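Local coordinates for protein aldehyde dehydrogenase (Listeria monocytogenes, PDB 3K9D) that probably acts as an oxidoreductase on aldehyde or oxo groups, with NAD or NADP as the electron acceptor, at residues A[52-57]-A[155-160]; A[56-61]-A[120-125]; A[41-46]-A[127-132]. All blocks are in the same frame, centred on the assembly; numbering follows the deposited sequence.

Contact 1: residues A[52-57]-A[155-160]; sequences EKLAKM and VRIISE
An almost fully extended Lys-53, starting with CG anti to the backbone N (chi1 176°), brings its CD to CD1 at the end of the CG1 arm of Ile-157, which is carried anti to CA (chi2 171°) toward the opposing helix. The two residues sit on helices 51-62 and 148-164. The second of these is the crossover helix of a beta-alpha-beta unit joining parallel strands 138-143 and 172-174, in a sheet consistent with the Rossmann-like cofactor domain of aldehyde dehydrogenases.

The pair is a worked example of helices that meet through the ends of long side chains. The local segments run antiparallel at 158°, yet their axes stay 12.1 Å apart. The CG1-CD1 arm of Ile-157 reaches into that gap, and its CD1 meets Leu-54 CD2 at 4.3 Å as well as Lys-53 CD. These are loose van der Waals contacts, and Leu-54 is completed by Thr-122 and Asn-74 from helices 121-134 and 67-85.

Outside this apolar patch the contact becomes charged and exposed. Lys-53 NZ approaches the edge of the Arg-156 guanidinium, near its plane. Both cations are drawn to one carboxylate, that of Glu-153 one turn earlier on helix 148-164, with Lys-53 NZ paired to its OE2 and Arg-156 NE to its OE1. Shared in this way, the anion would be expected to offset part of the cost of bringing them close. Through NH1 the same guanidinium forms a salt bridge within its own helix, whose hydrogen bond to Glu-160 OE1, at 2.9 Å, is bent and weak.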
ATOM      1  N   GLU A  52      14.701 -19.407 -24.272  1.00 18.30           N
ATOM      2  CA  GLU A  52      15.188 -20.774 -24.174  1.00 17.43           C
ATOM      3  C   GLU A  52      16.404 -20.884 -23.259  1.00 15.42           C
ATOM      4  O   GLU A  52      16.455 -21.767 -22.404  1.00 19.94           O
ATOM      5  CB  GLU A  52      15.509 -21.313 -25.576  1.00 16.12           C
ATOM      6  CG  GLU A  52      14.281 -21.388 -26.492  1.00 28.66           C
ATOM      7  CD  GLU A  52      13.501 -22.694 -26.349  1.00 35.20           C
ATOM      8  OE1 GLU A  52      13.945 -23.591 -25.604  1.00 18.26           O
ATOM      9  OE2 GLU A  52      12.448 -22.828 -27.005  1.00 23.24           O
ATOM     10  N   LYS A  53      17.371 -19.986 -23.464  1.00 16.86           N
ATOM     11  CA  LYS A  53      18.579 -19.876 -22.649  1.00 24.06           C
ATOM     12  C   LYS A  53      18.316 -19.815 -21.148  1.00 18.46           C
ATOM     13  O   LYS A  53      18.905 -20.575 -20.376  1.00 15.96           O
ATOM     14  CB  LYS A  53      19.405 -18.653 -23.076  1.00 18.57           C
ATOM     15  CG  LYS A  53      20.623 -18.431 -22.202  1.00 25.05           C
ATOM     16  CD  LYS A  53      21.631 -17.485 -22.809  1.00 31.93           C
ATOM     17  CE  LYS A  53      22.947 -17.602 -22.072  1.00 31.54           C
ATOM     18  NZ  LYS A  53      23.866 -16.481 -22.395  1.00 35.56           N
ATOM     19  N   LEU A  54      17.426 -18.905 -20.761  1.00 16.31           N
ATOM     20  CA  LEU A  54      17.135 -18.629 -19.360  1.00 19.60           C
ATOM     21  C   LEU A  54      16.288 -19.719 -18.715  1.00  8.37           C
ATOM     22  O   LEU A  54      16.556 -20.112 -17.579  1.00 19.63           O
ATOM     23  CB  LEU A  54      16.467 -17.260 -19.228  1.00 14.99           C
ATOM     24  CG  LEU A  54      17.361 -16.099 -19.672  1.00 15.39           C
ATOM     25  CD1 LEU A  54      16.566 -14.803 -19.689  1.00 16.99           C
ATOM     26  CD2 LEU A  54      18.623 -16.000 -18.770  1.00 13.97           C
ATOM     27  N   ALA A  55      15.279 -20.209 -19.444  1.00 15.97           N
ATOM     28  CA  ALA A  55      14.486 -21.381 -19.020  1.00  8.79           C
ATOM     29  C   ALA A  55      15.366 -22.596 -18.735  1.00 16.47           C
ATOM     30  O   ALA A  55      15.201 -23.230 -17.697  1.00 12.91           O
ATOM     31  CB  ALA A  55      13.448 -21.738 -20.073  1.00  9.67           C
ATOM     32  N   LYS A  56      16.302 -22.907 -19.644  1.00 17.41           N
ATOM     33  CA  LYS A  56      17.229 -24.039 -19.436  1.00 16.15           C
ATOM     34  C   LYS A  56      18.162 -23.831 -18.245  1.00 16.31           C
ATOM     35  O   LYS A  56      18.355 -24.758 -17.469  1.00 15.12           O
ATOM     36  CB  LYS A  56      18.041 -24.379 -20.698  1.00 16.28           C
ATOM     37  CG  LYS A  56      18.780 -25.739 -20.657  1.00 27.76           C
ATOM     38  CD  LYS A  56      17.907 -26.882 -20.099  1.00 28.25           C
ATOM     39  CE  LYS A  56      18.521 -28.235 -20.354  1.00 24.19           C
ATOM     40  NZ  LYS A  56      18.324 -29.186 -19.234  1.00 31.13           N
ATOM     41  N   MET A  57      18.730 -22.626 -18.105  1.00 14.67           N
ATOM     42  CA  MET A  57      19.548 -22.275 -16.928  1.00 19.64           C
ATOM     43  C   MET A  57      18.793 -22.535 -15.611  1.00 17.14           C
ATOM     44  O   MET A  57      19.301 -23.227 -14.724  1.00 18.07           O
ATOM     45  CB  MET A  57      20.055 -20.818 -16.986  1.00 17.74           C
ATOM     46  CG  MET A  57      21.171 -20.572 -18.001  1.00 26.85           C
ATOM     47  SD  MET A  57      21.885 -18.905 -18.008  1.00 13.46           S
ATOM     48  CE  MET A  57      23.126 -19.092 -16.720  1.00 12.16           C
ATOM     49  N   VAL A 155      19.471 -10.827 -15.443  1.00 21.00           N
ATOM     50  CA  VAL A 155      19.776  -9.442 -15.124  1.00 17.18           C
ATOM     51  C   VAL A 155      20.824  -8.884 -16.084  1.00 15.08           C
ATOM     52  O   VAL A 155      20.624  -7.809 -16.644  1.00 20.89           O
ATOM     53  CB  VAL A 155      20.199  -9.258 -13.636  1.00 17.50           C
ATOM     54  CG1 VAL A 155      20.811  -7.858 -13.401  1.00 19.48           C
ATOM     55  CG2 VAL A 155      19.007  -9.480 -12.731  1.00 15.60           C
ATOM     56  N   ARG A 156      21.907  -9.628 -16.303  1.00 21.12           N
ATOM     57  CA  ARG A 156      22.955  -9.221 -17.249  1.00 11.79           C
ATOM     58  C   ARG A 156      22.399  -8.929 -18.650  1.00 14.40           C
ATOM     59  O   ARG A 156      22.725  -7.892 -19.249  1.00 18.21           O
ATOM     60  CB  ARG A 156      24.046 -10.291 -17.334  1.00 14.02           C
ATOM     61  CG  ARG A 156      25.349  -9.796 -17.995  1.00 25.79           C
ATOM     62  CD  ARG A 156      26.240 -10.940 -18.432  1.00 19.34           C
ATOM     63  NE  ARG A 156      25.624 -11.769 -19.475  1.00 22.56           N
ATOM     64  CZ  ARG A 156      25.700 -11.537 -20.783  1.00 20.19           C
ATOM     65  NH1 ARG A 156      26.376 -10.486 -21.244  1.00 31.95           N
ATOM     66  NH2 ARG A 156      25.104 -12.362 -21.638  1.00 20.81           N
ATOM     67  N   ILE A 157      21.549  -9.832 -19.146  1.00 17.66           N
ATOM     68  CA  ILE A 157      20.978  -9.743 -20.501  1.00 13.73           C
ATOM     69  C   ILE A 157      20.033  -8.550 -20.693  1.00 12.21           C
ATOM     70  O   ILE A 157      20.193  -7.785 -21.642  1.00 20.89           O
ATOM     71  CB  ILE A 157      20.288 -11.077 -20.935  1.00 23.45           C
ATOM     72  CG1 ILE A 157      21.346 -12.127 -21.298  1.00 29.30           C
ATOM     73  CG2 ILE A 157      19.336 -10.869 -22.122  1.00 13.03           C
ATOM     74  CD1 ILE A 157      20.780 -13.525 -21.520  1.00 18.80           C
ATOM     75  N   ILE A 158      19.062  -8.380 -19.801  1.00 20.42           N
ATOM     76  CA  ILE A 158      18.058  -7.324 -19.998  1.00 15.90           C
ATOM     77  C   ILE A 158      18.613  -5.923 -19.685  1.00 20.90           C
ATOM     78  O   ILE A 158      18.120  -4.927 -20.211  1.00 16.13           O
ATOM     79  CB  ILE A 158      16.712  -7.635 -19.262  1.00 17.11           C
ATOM     80  CG1 ILE A 158      16.879  -7.548 -17.748  1.00 17.67           C
ATOM     81  CG2 ILE A 158      16.148  -9.018 -19.720  1.00 15.67           C
ATOM     82  CD1 ILE A 158      15.643  -7.970 -16.968  1.00 19.45           C
ATOM     83  N   SER A 159      19.667  -5.896 -18.859  1.00 19.78           N
ATOM     84  CA  SER A 159      20.368  -4.699 -18.416  1.00 24.34           C
ATOM     85  C   SER A 159      21.139  -4.086 -19.577  1.00 21.40           C
ATOM     86  O   SER A 159      21.064  -2.890 -19.815  1.00 15.73           O
ATOM     87  CB  SER A 159      21.356  -5.065 -17.304  1.00 16.95           C
ATOM     88  OG  SER A 159      21.519  -4.018 -16.369  1.00 28.78           O
ATOM     89  N   GLU A 160      21.880  -4.925 -20.297  1.00 16.03           N
ATOM     90  CA  GLU A 160      22.636  -4.500 -21.455  1.00 19.76           C
ATOM     91  C   GLU A 160      21.750  -3.955 -22.576  1.00 15.54           C
ATOM     92  O   GLU A 160      22.118  -2.972 -23.209  1.00 18.71           O
ATOM     93  CB  GLU A 160      23.534  -5.631 -21.958  1.00 23.62           C
ATOM     94  CG  GLU A 160      24.755  -5.883 -21.080  1.00 31.23           C
ATOM     95  CD  GLU A 160      25.510  -7.160 -21.452  1.00 41.43           C
ATOM     96  OE1 GLU A 160      26.332  -7.613 -20.623  1.00 21.21           O
ATOM     97  OE2 GLU A 160      25.286  -7.708 -22.560  1.00 34.59           O
TER

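Contact 2: residues A[56-61]-A[120-125]; sequences KMAHEE and NPTSTV
The first turn of a beta-alpha-beta crossover helix, 121-134, is where this contact forms: the helix leads from strand 102-116 to the parallel strand 138-143, and its N-terminal end is met by Ala-58 of helix 51-62. The methyl of Ala-58 rests against two successive side chains. Its CB touches the Pro-121 ring at CG, 3.7 Å away, and comes more loosely, at 4.2 Å, to Thr-122 CG2. With so short a side chain on one partner, the backbones draw near, and the CA atoms of Ala-58 and Pro-121 are 6.9 Å apart.

Thr-122 divides its branches between two neighbours. CG2 stands beside the backbone N, anti to the carbonyl carbon, and faces Ala-58; OG1, between N and carbonyl carbon (chi1 60°), bonds to Asn-74 OD1 of helix 67-85.

Just before the helix lies Asn-120, at the N-cap position but without a side-chain cap; its OD1 is taken instead by Lys-73 NZ. Its carbonyl O is gripped twice by Thr-124, from opposite faces of the carbonyl plane: by OG1 at 2.6 Å and by the backbone N at 3.0 Å.

Chemically, the meeting is wholly apolar and buried, carbon against carbon. Being non-directional, it depends on fit alone, with the small methyl compatible with a close approach, while directional bonding is left to Asn-74, Lys-73 and the helix turn itself.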
ATOM      1  N   LYS A  56      16.302 -22.907 -19.644  1.00 17.41           N
ATOM      2  CA  LYS A  56      17.229 -24.039 -19.436  1.00 16.15           C
ATOM      3  C   LYS A  56      18.162 -23.831 -18.245  1.00 16.31           C
ATOM      4  O   LYS A  56      18.355 -24.758 -17.469  1.00 15.12           O
ATOM      5  CB  LYS A  56      18.041 -24.379 -20.698  1.00 16.28           C
ATOM      6  CG  LYS A  56      18.780 -25.739 -20.657  1.00 27.76           C
ATOM      7  CD  LYS A  56      17.907 -26.882 -20.099  1.00 28.25           C
ATOM      8  CE  LYS A  56      18.521 -28.235 -20.354  1.00 24.19           C
ATOM      9  NZ  LYS A  56      18.324 -29.186 -19.234  1.00 31.13           N
ATOM     10  N   MET A  57      18.730 -22.626 -18.105  1.00 14.67           N
ATOM     11  CA  MET A  57      19.548 -22.275 -16.928  1.00 19.64           C
ATOM     12  C   MET A  57      18.793 -22.535 -15.611  1.00 17.14           C
ATOM     13  O   MET A  57      19.301 -23.227 -14.724  1.00 18.07           O
ATOM     14  CB  MET A  57      20.055 -20.818 -16.986  1.00 17.74           C
ATOM     15  CG  MET A  57      21.171 -20.572 -18.001  1.00 26.85           C
ATOM     16  SD  MET A  57      21.885 -18.905 -18.008  1.00 13.46           S
ATOM     17  CE  MET A  57      23.126 -19.092 -16.720  1.00 12.16           C
ATOM     18  N   ALA A  58      17.573 -22.017 -15.517  1.00 19.00           N
ATOM     19  CA  ALA A  58      16.758 -22.134 -14.303  1.00 20.14           C
ATOM     20  C   ALA A  58      16.383 -23.590 -14.006  1.00 17.90           C
ATOM     21  O   ALA A  58      16.396 -24.015 -12.841  1.00 17.63           O
ATOM     22  CB  ALA A  58      15.510 -21.264 -14.415  1.00 12.41           C
ATOM     23  N   HIS A  59      16.084 -24.343 -15.064  1.00 14.26           N
ATOM     24  CA  HIS A  59      15.752 -25.763 -14.961  1.00 16.21           C
ATOM     25  C   HIS A  59      16.947 -26.570 -14.454  1.00 17.07           C
ATOM     26  O   HIS A  59      16.793 -27.394 -13.552  1.00 14.86           O
ATOM     27  CB  HIS A  59      15.242 -26.302 -16.315  1.00 18.35           C
ATOM     28  CG  HIS A  59      14.857 -27.750 -16.289  1.00 22.05           C
ATOM     29  ND1 HIS A  59      15.501 -28.709 -17.041  1.00 21.90           N
ATOM     30  CD2 HIS A  59      13.894 -28.402 -15.598  1.00 23.36           C
ATOM     31  CE1 HIS A  59      14.958 -29.889 -16.807  1.00 23.16           C
ATOM     32  NE2 HIS A  59      13.983 -29.731 -15.932  1.00 23.05           N
ATOM     33  N   GLU A  60      18.135 -26.310 -15.009  1.00 18.96           N
ATOM     34  CA  GLU A  60      19.349 -27.023 -14.616  1.00 23.31           C
ATOM     35  C   GLU A  60      19.816 -26.653 -13.200  1.00 19.48           C
ATOM     36  O   GLU A  60      20.247 -27.519 -12.434  1.00 20.24           O
ATOM     37  CB  GLU A  60      20.493 -26.761 -15.606  1.00 24.78           C
ATOM     38  CG  GLU A  60      20.325 -27.332 -17.021  1.00 31.49           C
ATOM     39  CD  GLU A  60      21.376 -26.789 -18.004  1.00 38.89           C
ATOM     40  OE1 GLU A  60      22.048 -25.786 -17.674  1.00 51.61           O
ATOM     41  OE2 GLU A  60      21.526 -27.362 -19.108  1.00 45.64           O
ATOM     42  N   GLU A  61      19.764 -25.364 -12.870  1.00 17.48           N
ATOM     43  CA  GLU A  61      20.259 -24.891 -11.576  1.00 18.42           C
ATOM     44  C   GLU A  61      19.374 -25.318 -10.411  1.00 22.22           C
ATOM     45  O   GLU A  61      19.868 -25.859  -9.429  1.00 20.09           O
ATOM     46  CB  GLU A  61      20.399 -23.371 -11.563  1.00 22.66           C
ATOM     47  CG  GLU A  61      21.365 -22.861 -10.488  1.00 20.11           C
ATOM     48  CD  GLU A  61      21.519 -21.361 -10.536  1.00 23.49           C
ATOM     49  OE1 GLU A  61      20.884 -20.734 -11.409  1.00 18.72           O
ATOM     50  OE2 GLU A  61      22.268 -20.817  -9.695  1.00 24.99           O
ATOM     51  N   ASN A 120      10.015 -19.403  -9.783  1.00 23.05           N
ATOM     52  CA  ASN A 120       9.776 -18.675 -11.041  1.00 15.66           C
ATOM     53  C   ASN A 120      10.872 -17.634 -11.362  1.00 24.04           C
ATOM     54  O   ASN A 120      10.546 -16.483 -11.647  1.00 23.12           O
ATOM     55  CB  ASN A 120       8.387 -17.985 -11.020  1.00 11.97           C
ATOM     56  CG  ASN A 120       7.227 -18.942 -10.690  1.00 19.86           C
ATOM     57  OD1 ASN A 120       7.155 -20.053 -11.200  1.00 26.62           O
ATOM     58  ND2 ASN A 120       6.285 -18.472  -9.868  1.00 20.53           N
ATOM     59  N   PRO A 121      12.165 -18.042 -11.393  1.00 20.12           N
ATOM     60  CA  PRO A 121      13.248 -17.049 -11.212  1.00 20.30           C
ATOM     61  C   PRO A 121      13.540 -16.075 -12.350  1.00 20.95           C
ATOM     62  O   PRO A 121      13.675 -14.882 -12.095  1.00 19.53           O
ATOM     63  CB  PRO A 121      14.481 -17.909 -10.936  1.00 22.40           C
ATOM     64  CG  PRO A 121      14.182 -19.241 -11.563  1.00 17.70           C
ATOM     65  CD  PRO A 121      12.695 -19.400 -11.638  1.00 30.32           C
ATOM     66  N   THR A 122      13.626 -16.566 -13.583  1.00 19.15           N
ATOM     67  CA  THR A 122      13.966 -15.726 -14.727  1.00 20.57           C
ATOM     68  C   THR A 122      12.760 -14.922 -15.193  1.00 22.05           C
ATOM     69  O   THR A 122      12.890 -13.743 -15.520  1.00 20.37           O
ATOM     70  CB  THR A 122      14.557 -16.555 -15.903  1.00 22.96           C
ATOM     71  OG1 THR A 122      13.598 -17.535 -16.331  1.00 18.20           O
ATOM     72  CG2 THR A 122      15.836 -17.247 -15.458  1.00 21.80           C
ATOM     73  N   SER A 123      11.596 -15.565 -15.203  1.00 17.84           N
ATOM     74  CA  SER A 123      10.330 -14.927 -15.575  1.00 16.67           C
ATOM     75  C   SER A 123       9.944 -13.785 -14.612  1.00 17.90           C
ATOM     76  O   SER A 123       9.418 -12.749 -15.029  1.00 15.53           O
ATOM     77  CB  SER A 123       9.196 -15.962 -15.672  1.00 17.97           C
ATOM     78  OG  SER A 123       9.080 -16.744 -14.489  1.00 18.99           O
ATOM     79  N   THR A 124      10.228 -13.968 -13.331  1.00 13.21           N
ATOM     80  CA  THR A 124       9.922 -12.928 -12.336  1.00 16.74           C
ATOM     81  C   THR A 124      10.830 -11.694 -12.507  1.00 19.22           C
ATOM     82  O   THR A 124      10.349 -10.553 -12.438  1.00 20.51           O
ATOM     83  CB  THR A 124       9.952 -13.473 -10.872  1.00 15.26           C
ATOM     84  OG1 THR A 124       9.073 -14.603 -10.752  1.00 12.77           O
ATOM     85  CG2 THR A 124       9.497 -12.418  -9.882  1.00 17.99           C
ATOM     86  N   VAL A 125      12.123 -11.924 -12.745  1.00 16.88           N
ATOM     87  CA  VAL A 125      13.065 -10.830 -13.021  1.00 15.03           C
ATOM     88  C   VAL A 125      12.627  -9.997 -14.220  1.00 16.50           C
ATOM     89  O   VAL A 125      12.550  -8.770 -14.131  1.00 16.49           O
ATOM     90  CB  VAL A 125      14.517 -11.328 -13.223  1.00 16.24           C
ATOM     91  CG1 VAL A 125      15.421 -10.202 -13.769  1.00 14.93           C
ATOM     92  CG2 VAL A 125      15.089 -11.855 -11.927  1.00 13.51           C
TER

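Contact 3: residues A[41-46]-A[127-132]; sequences KAIADA and YKTLIS
Ile-43 and Leu-130 interlock at the tight side of this contact, their side chains sliding past each other in opposite directions. Ile-43 CG2 lies 3.9 Å from Leu-130 CD2 and equally near its CG. Leu-130 leaves its helix to one side and then turns inward, so that CD2 also reaches Ala-44, touching the backbone N at 3.8 Å and the methyl CB at 3.9 Å. The longer arm of Ile-43 takes another path: it crosses the Thr-129 side chain at a slant, CD1 meeting Thr-129 CG2 at 3.8 Å. With chi1 at -64° Thr-129 points CG2 at Ile-43, while OG1, beside the backbone N, bonds Val-125 O one turn back.

The partners are nearly antiparallel helices, 168° between segments 9.7 Å apart at the axes. Helix 121-134 is the crossover helix between parallel strands 102-116 and 138-143 of the mixed sheet, and helix 33-49 packs over it. Ile-158 of helix 148-164 closes against both Ile-43 and Thr-129, and Phe-141 of the sheet backs Thr-129.

Away from this buried seam, helix 33-49 turns a polar flank outward. There Lys-41, exposed to solvent, reaches one turn forward along its own helix, and its NZ makes a salt bridge to Asp-45 OD2 at 3.3 Å, on the syn lone pair of that oxygen; the other oxygen, OD1, has a long, weak ion pair with Lys-79.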
ATOM      1  N   LYS A  41      10.665  -1.618 -24.068  1.00 20.09           N
ATOM      2  CA  LYS A  41      10.600  -2.458 -25.273  1.00 25.39           C
ATOM      3  C   LYS A  41      11.897  -3.242 -25.499  1.00 25.00           C
ATOM      4  O   LYS A  41      11.858  -4.413 -25.894  1.00 26.48           O
ATOM      5  CB  LYS A  41      10.219  -1.588 -26.487  1.00 17.57           C
ATOM      6  CG  LYS A  41      10.613  -2.104 -27.896  1.00 22.09           C
ATOM      7  CD  LYS A  41       9.582  -3.025 -28.507  1.00 28.51           C
ATOM      8  CE  LYS A  41       9.456  -2.783 -30.005  1.00 40.59           C
ATOM      9  NZ  LYS A  41      10.680  -3.177 -30.774  1.00 36.58           N
ATOM     10  N   ALA A  42      13.037  -2.605 -25.226  1.00 20.55           N
ATOM     11  CA  ALA A  42      14.346  -3.260 -25.343  1.00 25.30           C
ATOM     12  C   ALA A  42      14.527  -4.386 -24.322  1.00 28.53           C
ATOM     13  O   ALA A  42      15.163  -5.402 -24.621  1.00 16.58           O
ATOM     14  CB  ALA A  42      15.446  -2.258 -25.196  1.00 20.30           C
ATOM     15  N   ILE A  43      13.974  -4.193 -23.123  1.00 16.24           N
ATOM     16  CA  ILE A  43      13.999  -5.205 -22.062  1.00 21.83           C
ATOM     17  C   ILE A  43      13.134  -6.399 -22.461  1.00 24.95           C
ATOM     18  O   ILE A  43      13.548  -7.570 -22.327  1.00 20.61           O
ATOM     19  CB  ILE A  43      13.538  -4.602 -20.682  1.00 23.71           C
ATOM     20  CG1 ILE A  43      14.558  -3.578 -20.193  1.00 15.07           C
ATOM     21  CG2 ILE A  43      13.339  -5.689 -19.632  1.00 16.53           C
ATOM     22  CD1 ILE A  43      14.047  -2.598 -19.089  1.00  9.26           C
ATOM     23  N   ALA A  44      11.946  -6.087 -22.976  1.00 17.90           N
ATOM     24  CA  ALA A  44      10.998  -7.097 -23.416  1.00 22.17           C
ATOM     25  C   ALA A  44      11.572  -7.925 -24.560  1.00 18.70           C
ATOM     26  O   ALA A  44      11.455  -9.155 -24.557  1.00 20.94           O
ATOM     27  CB  ALA A  44       9.689  -6.451 -23.832  1.00 22.94           C
ATOM     28  N   ASP A  45      12.201  -7.270 -25.507  1.00 20.78           N
ATOM     29  CA  ASP A  45      12.819  -7.946 -26.620  1.00 16.10           C
ATOM     30  C   ASP A  45      13.944  -8.837 -26.177  1.00 22.32           C
ATOM     31  O   ASP A  45      13.973  -9.971 -26.557  1.00 18.61           O
ATOM     32  CB  ASP A  45      13.265  -6.984 -27.689  1.00 23.36           C
ATOM     33  CG  ASP A  45      12.141  -6.415 -28.446  1.00 26.89           C
ATOM     34  OD1 ASP A  45      11.047  -6.909 -28.366  1.00 23.05           O
ATOM     35  OD2 ASP A  45      12.363  -5.438 -29.127  1.00 26.03           O
ATOM     36  N   ALA A  46      14.844  -8.334 -25.360  1.00 13.11           N
ATOM     37  CA  ALA A  46      15.954  -9.133 -24.822  1.00 26.16           C
ATOM     38  C   ALA A  46      15.499 -10.335 -23.990  1.00 15.92           C
ATOM     39  O   ALA A  46      16.080 -11.415 -24.103  1.00 14.91           O
ATOM     40  CB  ALA A  46      16.902  -8.273 -24.026  1.00 20.20           C
ATOM     41  N   TYR A 127       9.710  -9.657 -15.692  1.00 17.76           N
ATOM     42  CA  TYR A 127       8.445  -8.998 -15.403  1.00 19.14           C
ATOM     43  C   TYR A 127       8.585  -7.807 -14.444  1.00 12.72           C
ATOM     44  O   TYR A 127       8.064  -6.755 -14.736  1.00 15.41           O
ATOM     45  CB  TYR A 127       7.430 -10.033 -14.883  1.00 21.81           C
ATOM     46  CG  TYR A 127       6.475  -9.524 -13.830  1.00 14.62           C
ATOM     47  CD1 TYR A 127       5.366  -8.745 -14.174  1.00 13.47           C
ATOM     48  CD2 TYR A 127       6.671  -9.837 -12.478  1.00 19.15           C
ATOM     49  CE1 TYR A 127       4.482  -8.263 -13.182  1.00 15.87           C
ATOM     50  CE2 TYR A 127       5.796  -9.361 -11.489  1.00 16.05           C
ATOM     51  CZ  TYR A 127       4.709  -8.588 -11.848  1.00 17.11           C
ATOM     52  OH  TYR A 127       3.854  -8.130 -10.863  1.00 18.63           O
ATOM     53  N   LYS A 128       9.299  -7.990 -13.332  1.00 12.70           N
ATOM     54  CA  LYS A 128       9.498  -6.926 -12.326  1.00 16.19           C
ATOM     55  C   LYS A 128      10.294  -5.760 -12.891  1.00 19.26           C
ATOM     56  O   LYS A 128       9.994  -4.610 -12.592  1.00 16.85           O
ATOM     57  CB  LYS A 128      10.204  -7.452 -11.071  1.00 20.63           C
ATOM     58  CG  LYS A 128       9.367  -8.384 -10.220  1.00 13.07           C
ATOM     59  CD  LYS A 128       9.985  -8.595  -8.832  1.00 12.34           C
ATOM     60  CE  LYS A 128       8.984  -9.327  -7.914  1.00 20.95           C
ATOM     61  NZ  LYS A 128       9.573  -9.879  -6.668  1.00 15.87           N
ATOM     62  N   THR A 129      11.300  -6.078 -13.707  1.00 13.16           N
ATOM     63  CA  THR A 129      12.142  -5.085 -14.348  1.00 14.36           C
ATOM     64  C   THR A 129      11.277  -4.208 -15.242  1.00 16.46           C
ATOM     65  O   THR A 129      11.268  -2.988 -15.091  1.00 22.02           O
ATOM     66  CB  THR A 129      13.263  -5.738 -15.161  1.00  6.82           C
ATOM     67  OG1 THR A 129      14.139  -6.448 -14.288  1.00 17.12           O
ATOM     68  CG2 THR A 129      14.084  -4.677 -15.912  1.00 19.85           C
ATOM     69  N   LEU A 130      10.521  -4.851 -16.131  1.00 18.26           N
ATOM     70  CA  LEU A 130       9.641  -4.172 -17.076  1.00 18.68           C
ATOM     71  C   LEU A 130       8.666  -3.224 -16.411  1.00 22.45           C
ATOM     72  O   LEU A 130       8.518  -2.088 -16.854  1.00 21.88           O
ATOM     73  CB  LEU A 130       8.836  -5.196 -17.874  1.00 25.87           C
ATOM     74  CG  LEU A 130       9.518  -5.881 -19.045  1.00 16.33           C
ATOM     75  CD1 LEU A 130       8.753  -7.127 -19.369  1.00 14.05           C
ATOM     76  CD2 LEU A 130       9.595  -4.966 -20.233  1.00 18.88           C
ATOM     77  N   ILE A 131       8.004  -3.687 -15.352  1.00 13.06           N
ATOM     78  CA  ILE A 131       7.032  -2.841 -14.646  1.00 19.56           C
ATOM     79  C   ILE A 131       7.654  -1.703 -13.791  1.00 13.78           C
ATOM     80  O   ILE A 131       7.118  -0.596 -13.759  1.00 15.58           O
ATOM     81  CB  ILE A 131       5.950  -3.681 -13.876  1.00 12.56           C
ATOM     82  CG1 ILE A 131       6.561  -4.498 -12.726  1.00 14.70           C
ATOM     83  CG2 ILE A 131       5.202  -4.596 -14.874  1.00 17.67           C
ATOM     84  CD1 ILE A 131       5.556  -5.052 -11.765  1.00 13.18           C
ATOM     85  N   SER A 132       8.788  -1.974 -13.140  1.00 17.79           N
ATOM     86  CA  SER A 132       9.517  -0.950 -12.377  1.00 19.68           C
ATOM     87  C   SER A 132      10.063   0.146 -13.277  1.00 22.26           C
ATOM     88  O   SER A 132       9.812   1.329 -13.040  1.00 15.21           O
ATOM     89  CB  SER A 132      10.663  -1.555 -11.564  1.00 16.26           C
ATOM     90  OG  SER A 132      10.180  -2.550 -10.677  1.00 20.81           O
TER

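From the N terminus the chain first lays down 41-46, then 52-57 and the overlapping 56-61, before any loop is closed. Contact 2 closes first, when 120-125 returns to 56-61; the next turns of the same helix close contact 3 at 127-132, and 155-160 finally closes contact 1. Contact 2 therefore lies within the loop of contact 3 and shares its starting stretch with contact 1, whereas contacts 1 and 3 cross. Together they tie the consecutive helices 33-49 and 51-62 to two successive crossover helices of the mixed sheet. Contacts 1 and 3 also touch directly, Ile-158 CD1 lying 3.4 Å from Thr-129 OG1, and Val-155 packs on Val-125 between contacts 1 and 2.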